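Local coordinates for NADPH-quinone reductase (Pediococcus pentosaceus ATCC 25745, PDB 3HA2), which probably transfers electrons from NAD(P)H to quinones through a bound FMN, the present chain holding its flavodoxin-like domain, at residues Asn106-Gly111 against Phe116-Leu121; His143-Leu148 against Arg155-Tyr160. One frame throughout, in Å; residues are numbered along the deposited sequence.

Contact 1. Residues Asn106-Gly111 against Phe116-Leu121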
loop_
_atom_site.group_PDB
_atom_site.type_symbol
_atom_site.label_atom_id
_atom_site.label_comp_id
_atom_site.label_asym_id
_atom_site.label_seq_id
_atom_site.Cartn_x
_atom_site.Cartn_y
_atom_site.Cartn_z
ATOM N N ASN A 106 21.138 -1.230 2.340
ATOM C CA ASN A 106 21.556 -2.551 2.821
ATOM C C ASN A 106 20.648 -3.160 3.899
ATOM O O ASN A 106 20.783 -4.337 4.197
ATOM C CB ASN A 106 23.010 -2.535 3.274
ATOM C CG ASN A 106 23.981 -2.403 2.096
ATOM O OD1 ASN A 106 23.728 -2.914 0.993
ATOM N ND2 ASN A 106 25.084 -1.708 2.322
ATOM N N ALA A 107 19.704 -2.384 4.448
ATOM C CA ALA A 107 18.747 -2.929 5.423
ATOM C C ALA A 107 17.674 -3.797 4.748
ATOM O O ALA A 107 17.039 -4.646 5.403
ATOM C CB ALA A 107 18.079 -1.787 6.182
ATOM N N PHE A 108 17.480 -3.585 3.444
ATOM C CA PHE A 108 16.396 -4.222 2.695
ATOM C C PHE A 108 16.869 -5.494 1.992
ATOM O O PHE A 108 17.030 -5.530 0.777
ATOM C CB PHE A 108 15.783 -3.249 1.686
ATOM C CG PHE A 108 15.105 -2.074 2.320
ATOM C CD1 PHE A 108 13.815 -2.195 2.822
ATOM C CD2 PHE A 108 15.769 -0.840 2.425
ATOM C CE1 PHE A 108 13.174 -1.095 3.414
ATOM C CE2 PHE A 108 15.144 0.264 3.039
ATOM C CZ PHE A 108 13.846 0.133 3.532
ATOM N N GLN A 109 17.065 -6.544 2.776
ATOM C CA GLN A 109 17.453 -7.852 2.245
ATOM C C GLN A 109 17.279 -8.869 3.350
ATOM O O GLN A 109 17.217 -8.506 4.535
ATOM C CB GLN A 109 18.929 -7.867 1.790
ATOM C CG GLN A 109 19.930 -7.500 2.878
ATOM C CD GLN A 109 21.357 -7.471 2.399
ATOM O OE1 GLN A 109 21.851 -8.438 1.810
ATOM N NE2 GLN A 109 22.057 -6.381 2.701
ATOM N N ALA A 110 17.227 -10.140 2.962
ATOM C CA ALA A 110 17.141 -11.233 3.925
ATOM C C ALA A 110 18.309 -11.172 4.916
ATOM O O ALA A 110 19.455 -10.930 4.545
ATOM C CB ALA A 110 17.100 -12.575 3.195
ATOM N N GLY A 111 18.012 -11.377 6.193
ATOM C CA GLY A 111 19.087 -11.408 7.202
ATOM C C GLY A 111 19.462 -10.031 7.732
ATOM O O GLY A 111 20.173 -9.921 8.735
ATOM N N PHE A 116 13.226 -7.804 4.025
ATOM C CA PHE A 116 12.670 -7.882 2.653
ATOM C C PHE A 116 13.264 -6.850 1.724
ATOM O O PHE A 116 13.543 -5.714 2.126
ATOM C CB PHE A 116 11.142 -7.745 2.673
ATOM C CG PHE A 116 10.495 -8.642 3.684
ATOM C CD1 PHE A 116 10.497 -10.037 3.496
ATOM C CD2 PHE A 116 9.917 -8.104 4.831
ATOM C CE1 PHE A 116 9.918 -10.882 4.463
ATOM C CE2 PHE A 116 9.318 -8.934 5.788
ATOM C CZ PHE A 116 9.332 -10.308 5.615
ATOM N N THR A 117 13.487 -7.263 0.484
ATOM C CA THR A 117 14.040 -6.357 -0.520
ATOM C C THR A 117 12.996 -5.352 -1.016
ATOM O O THR A 117 11.784 -5.550 -0.878
ATOM C CB THR A 117 14.578 -7.147 -1.738
ATOM O OG1 THR A 117 13.508 -7.922 -2.300
ATOM C CG2 THR A 117 15.721 -8.082 -1.333
ATOM N N ILE A 118 13.470 -4.271 -1.625
ATOM C CA ILE A 118 12.563 -3.309 -2.230
ATOM C C ILE A 118 11.671 -3.975 -3.284
ATOM O O ILE A 118 10.471 -3.690 -3.371
ATOM C CB ILE A 118 13.369 -2.143 -2.840
ATOM C CG1 ILE A 118 14.095 -1.377 -1.721
ATOM C CG2 ILE A 118 12.441 -1.215 -3.686
ATOM C CD1 ILE A 118 13.126 -0.695 -0.733
ATOM N N SER A 119 12.248 -4.891 -4.050
ATOM C CA SER A 119 11.487 -5.671 -5.044
ATOM C C SER A 119 10.279 -6.350 -4.413
ATOM O O SER A 119 9.168 -6.287 -4.926
ATOM C CB SER A 119 12.369 -6.757 -5.666
ATOM O OG SER A 119 13.239 -6.241 -6.649
ATOM N N GLU A 120 10.501 -7.016 -3.289
ATOM C CA GLU A 120 9.404 -7.691 -2.591
ATOM C C GLU A 120 8.350 -6.725 -2.057
ATOM O O GLU A 120 7.150 -7.002 -2.107
ATOM C CB GLU A 120 9.985 -8.498 -1.443
ATOM C CG GLU A 120 10.842 -9.674 -1.911
ATOM C CD GLU A 120 11.580 -10.261 -0.743
ATOM O OE1 GLU A 120 12.757 -9.868 -0.510
ATOM O OE2 GLU A 120 10.943 -11.057 -0.012
ATOM N N LEU A 121 8.795 -5.592 -1.538
ATOM C CA LEU A 121 7.870 -4.595 -0.988
ATOM C C LEU A 121 7.040 -3.888 -2.049
ATOM O O LEU A 121 5.905 -3.481 -1.780
ATOM C CB LEU A 121 8.617 -3.558 -0.135
ATOM C CG LEU A 121 9.297 -4.166 1.090
ATOM C CD1 LEU A 121 10.257 -3.146 1.717
ATOM C CD2 LEU A 121 8.267 -4.654 2.102
HETATM O O HOH W 1 16.496 -4.176 -1.594
#
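The ring of F108 has the CD1 methyl of I118 over the centre of one face, 3.9 Å from the centroid and 12° off the ring normal, a CH-pi contact. At the edge, in plane, lies the carbonyl O of F116, 3.6 Å from CD1 of F108, while CD1 of L121 reaches the same ring carbon obliquely. These residues belong to the loop after strand 94-101 of the flavodoxin-like fold and the short helix 118-121 that follows, which T117 and E120 open with a capping box. OE1 of E120 accepts from T117 N at 2.9 Å, from above the carboxylate plane, and, on the anti lone pair of OE1, from T117 OG1; OG1 in turn accepts from E120 N. With chi1 at 58°, T117 OG1 faces this box and T117 CG2 turns to the loop, 3.6 Å from F108 O and beside CA of Q109. Replacing T117 by alanine removes OG1 and CG2, and would probably leave E120 N without its side-chain acceptor, OE1 with one donor fewer, and a gap beside Q109. A water bridges the segments, donating to F108 O and accepting from I118 N. R123 of the second subunit packs on F116 and L121. The buried F116 O has no hydrogen-bond partner.

Contact 2. Residues His143-Leu148 against Arg155-Tyr160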
loop_
_atom_site.group_PDB
_atom_site.type_symbol
_atom_site.label_atom_id
_atom_site.label_comp_id
_atom_site.label_asym_id
_atom_site.label_seq_id
_atom_site.Cartn_x
_atom_site.Cartn_y
_atom_site.Cartn_z
ATOM N N HIS A 143 18.108 5.708 -1.793
ATOM C CA HIS A 143 18.311 5.542 -0.358
ATOM C C HIS A 143 19.169 6.668 0.233
ATOM O O HIS A 143 20.328 6.828 -0.142
ATOM C CB HIS A 143 18.970 4.199 -0.081
ATOM C CG HIS A 143 18.129 3.018 -0.439
ATOM N ND1 HIS A 143 18.419 2.198 -1.509
ATOM C CD2 HIS A 143 17.028 2.499 0.145
ATOM C CE1 HIS A 143 17.527 1.229 -1.573
ATOM N NE2 HIS A 143 16.675 1.382 -0.578
ATOM N N GLN A 144 18.566 7.453 1.129
ATOM C CA GLN A 144 19.266 8.526 1.885
ATOM C C GLN A 144 19.869 9.579 0.963
ATOM O O GLN A 144 21.012 10.016 1.144
ATOM C CB GLN A 144 20.315 7.941 2.836
ATOM C CG GLN A 144 19.710 6.992 3.887
ATOM C CD GLN A 144 20.739 6.397 4.849
ATOM O OE1 GLN A 144 21.890 6.152 4.497
ATOM N NE2 GLN A 144 20.309 6.167 6.084
ATOM N N PHE A 145 19.074 10.009 -0.018
ATOM C CA PHE A 145 19.587 10.898 -1.051
ATOM C C PHE A 145 20.312 12.111 -0.488
ATOM O O PHE A 145 21.383 12.471 -0.975
ATOM C CB PHE A 145 18.487 11.383 -1.989
ATOM C CG PHE A 145 18.988 12.315 -3.045
ATOM C CD1 PHE A 145 19.553 11.819 -4.220
ATOM C CD2 PHE A 145 18.939 13.686 -2.855
ATOM C CE1 PHE A 145 20.036 12.691 -5.200
ATOM C CE2 PHE A 145 19.442 14.563 -3.819
ATOM C CZ PHE A 145 19.993 14.057 -4.994
ATOM N N LEU A 146 19.724 12.743 0.520
ATOM C CA LEU A 146 20.293 13.995 1.049
ATOM C C LEU A 146 21.604 13.796 1.795
ATOM O O LEU A 146 22.338 14.759 1.992
ATOM C CB LEU A 146 19.297 14.726 1.965
ATOM C CG LEU A 146 18.095 15.395 1.297
ATOM C CD1 LEU A 146 17.185 15.946 2.385
ATOM C CD2 LEU A 146 18.524 16.496 0.325
ATOM N N TYR A 147 21.871 12.557 2.209
ATOM C CA TYR A 147 23.091 12.218 2.956
ATOM C C TYR A 147 24.260 11.865 2.035
ATOM O O TYR A 147 25.420 11.897 2.459
ATOM C CB TYR A 147 22.824 11.077 3.962
ATOM C CG TYR A 147 24.083 10.652 4.682
ATOM C CD1 TYR A 147 24.669 11.488 5.635
ATOM C CD2 TYR A 147 24.736 9.449 4.359
ATOM C CE1 TYR A 147 25.847 11.138 6.272
ATOM C CE2 TYR A 147 25.935 9.097 4.985
ATOM C CZ TYR A 147 26.471 9.944 5.946
ATOM O OH TYR A 147 27.650 9.621 6.567
ATOM N N LEU A 148 23.965 11.548 0.773
ATOM C CA LEU A 148 24.995 11.093 -0.170
ATOM C C LEU A 148 25.986 12.205 -0.454
ATOM O O LEU A 148 25.602 13.375 -0.469
ATOM C CB LEU A 148 24.363 10.645 -1.492
ATOM C CG LEU A 148 23.294 9.556 -1.503
ATOM C CD1 LEU A 148 22.765 9.410 -2.933
ATOM C CD2 LEU A 148 23.832 8.231 -0.979
ATOM N N ARG A 155 25.565 11.191 -9.608
ATOM C CA ARG A 155 25.438 9.909 -10.333
ATOM C C ARG A 155 24.021 9.356 -10.304
ATOM O O ARG A 155 23.512 8.830 -11.294
ATOM C CB ARG A 155 26.396 8.845 -9.774
ATOM C CG ARG A 155 27.864 9.087 -10.104
ATOM C CD ARG A 155 28.728 7.861 -9.760
ATOM N NE ARG A 155 28.831 7.643 -8.312
ATOM C CZ ARG A 155 29.759 8.190 -7.529
ATOM N NH1 ARG A 155 30.690 8.989 -8.038
ATOM N NH2 ARG A 155 29.756 7.934 -6.227
ATOM N N LEU A 156 23.386 9.470 -9.147
ATOM C CA LEU A 156 22.035 8.960 -8.994
ATOM C C LEU A 156 21.090 9.791 -9.884
ATOM O O LEU A 156 20.179 9.252 -10.516
ATOM C CB LEU A 156 21.639 9.018 -7.517
ATOM C CG LEU A 156 20.297 8.438 -7.099
ATOM C CD1 LEU A 156 20.387 8.025 -5.640
ATOM C CD2 LEU A 156 19.160 9.436 -7.324
ATOM N N LEU A 157 21.346 11.095 -9.960
ATOM C CA LEU A 157 20.530 11.987 -10.791
ATOM C C LEU A 157 20.638 11.696 -12.294
ATOM O O LEU A 157 19.646 11.795 -12.999
ATOM C CB LEU A 157 20.758 13.469 -10.444
ATOM C CG LEU A 157 20.225 13.892 -9.059
ATOM C CD1 LEU A 157 20.713 15.280 -8.663
ATOM C CD2 LEU A 157 18.680 13.799 -8.978
ATOM N N VAL A 158 21.825 11.302 -12.761
ATOM C CA VAL A 158 22.024 10.788 -14.126
ATOM C C VAL A 158 21.254 9.483 -14.388
ATOM O O VAL A 158 20.656 9.306 -15.456
ATOM C CB VAL A 158 23.541 10.568 -14.429
ATOM C CG1 VAL A 158 23.735 9.915 -15.785
ATOM C CG2 VAL A 158 24.298 11.890 -14.373
ATOM N N ALA A 159 21.268 8.567 -13.419
ATOM C CA ALA A 159 20.480 7.335 -13.516
ATOM C C ALA A 159 18.997 7.684 -13.614
ATOM O O ALA A 159 18.252 7.072 -14.378
ATOM C CB ALA A 159 20.747 6.411 -12.314
ATOM N N TYR A 160 18.588 8.685 -12.841
ATOM C CA TYR A 160 17.202 9.170 -12.857
ATOM C C TYR A 160 16.798 9.737 -14.222
ATOM O O TYR A 160 15.722 9.419 -14.753
ATOM C CB TYR A 160 17.031 10.215 -11.751
ATOM C CG TYR A 160 15.654 10.850 -11.678
ATOM C CD1 TYR A 160 14.545 10.117 -11.243
ATOM C CD2 TYR A 160 15.470 12.192 -12.030
ATOM C CE1 TYR A 160 13.274 10.710 -11.168
ATOM C CE2 TYR A 160 14.206 12.792 -11.961
ATOM C CZ TYR A 160 13.118 12.047 -11.530
ATOM O OH TYR A 160 11.880 12.652 -11.432
#
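The turn leading from strand 135-143 into helix 150-165 folds back on that helix, setting the F145 ring against L156 and L157. Ring atom CD1 of F145 lies 3.9 Å from CD2 of L156, which approaches obliquely. Farther along the ring, CZ of F145 meets CD1 of L157 at 3.9 Å, near the ring plane, so this methyl abuts the edge. F145 reaches both because its CG is anti to the backbone N (chi1 179°), which carries the ring to both leucines. Here the last strand of the parallel sheet passes into the C-terminal helix of the flavodoxin-like fold, and helix 18-25 adds its own aromatics: F20 meets the F145 ring edge-to-face, and F21 touches F145, L156 and L157. L156 CD1, also near the ring, meets CD1 of L148 at 3.9 Å, the two side chains crossing at about a right angle. Everything exchanged between the segments is apolar. The turn is fixed by backbone bonds, Y147 N to Q144 O at 2.9 Å and a longer one from L148 N to F145 O at 3.3 Å, and F145 O also accepts from NE2 of Q153 on the helix.

How the contacts relate
Both contacts fold a loop that follows a sheet strand against the next helix, contact 1 after strand 94-101 and contact 2 after the edge strand 135-143. Each is partly buried and built round a buried phenylalanine, but their chemistry differs. Contact 1 mixes apolar cover with a bridging water and a charged helix cap, and lies beside the second subunit; contact 2 relies on leucine methyls and rings from helix 18-25, with no other chain touching it. Their centres are about 19 Å apart, yet the two meet at H143, whose side chain lies against F108 and I118 at the end of strand 135-143.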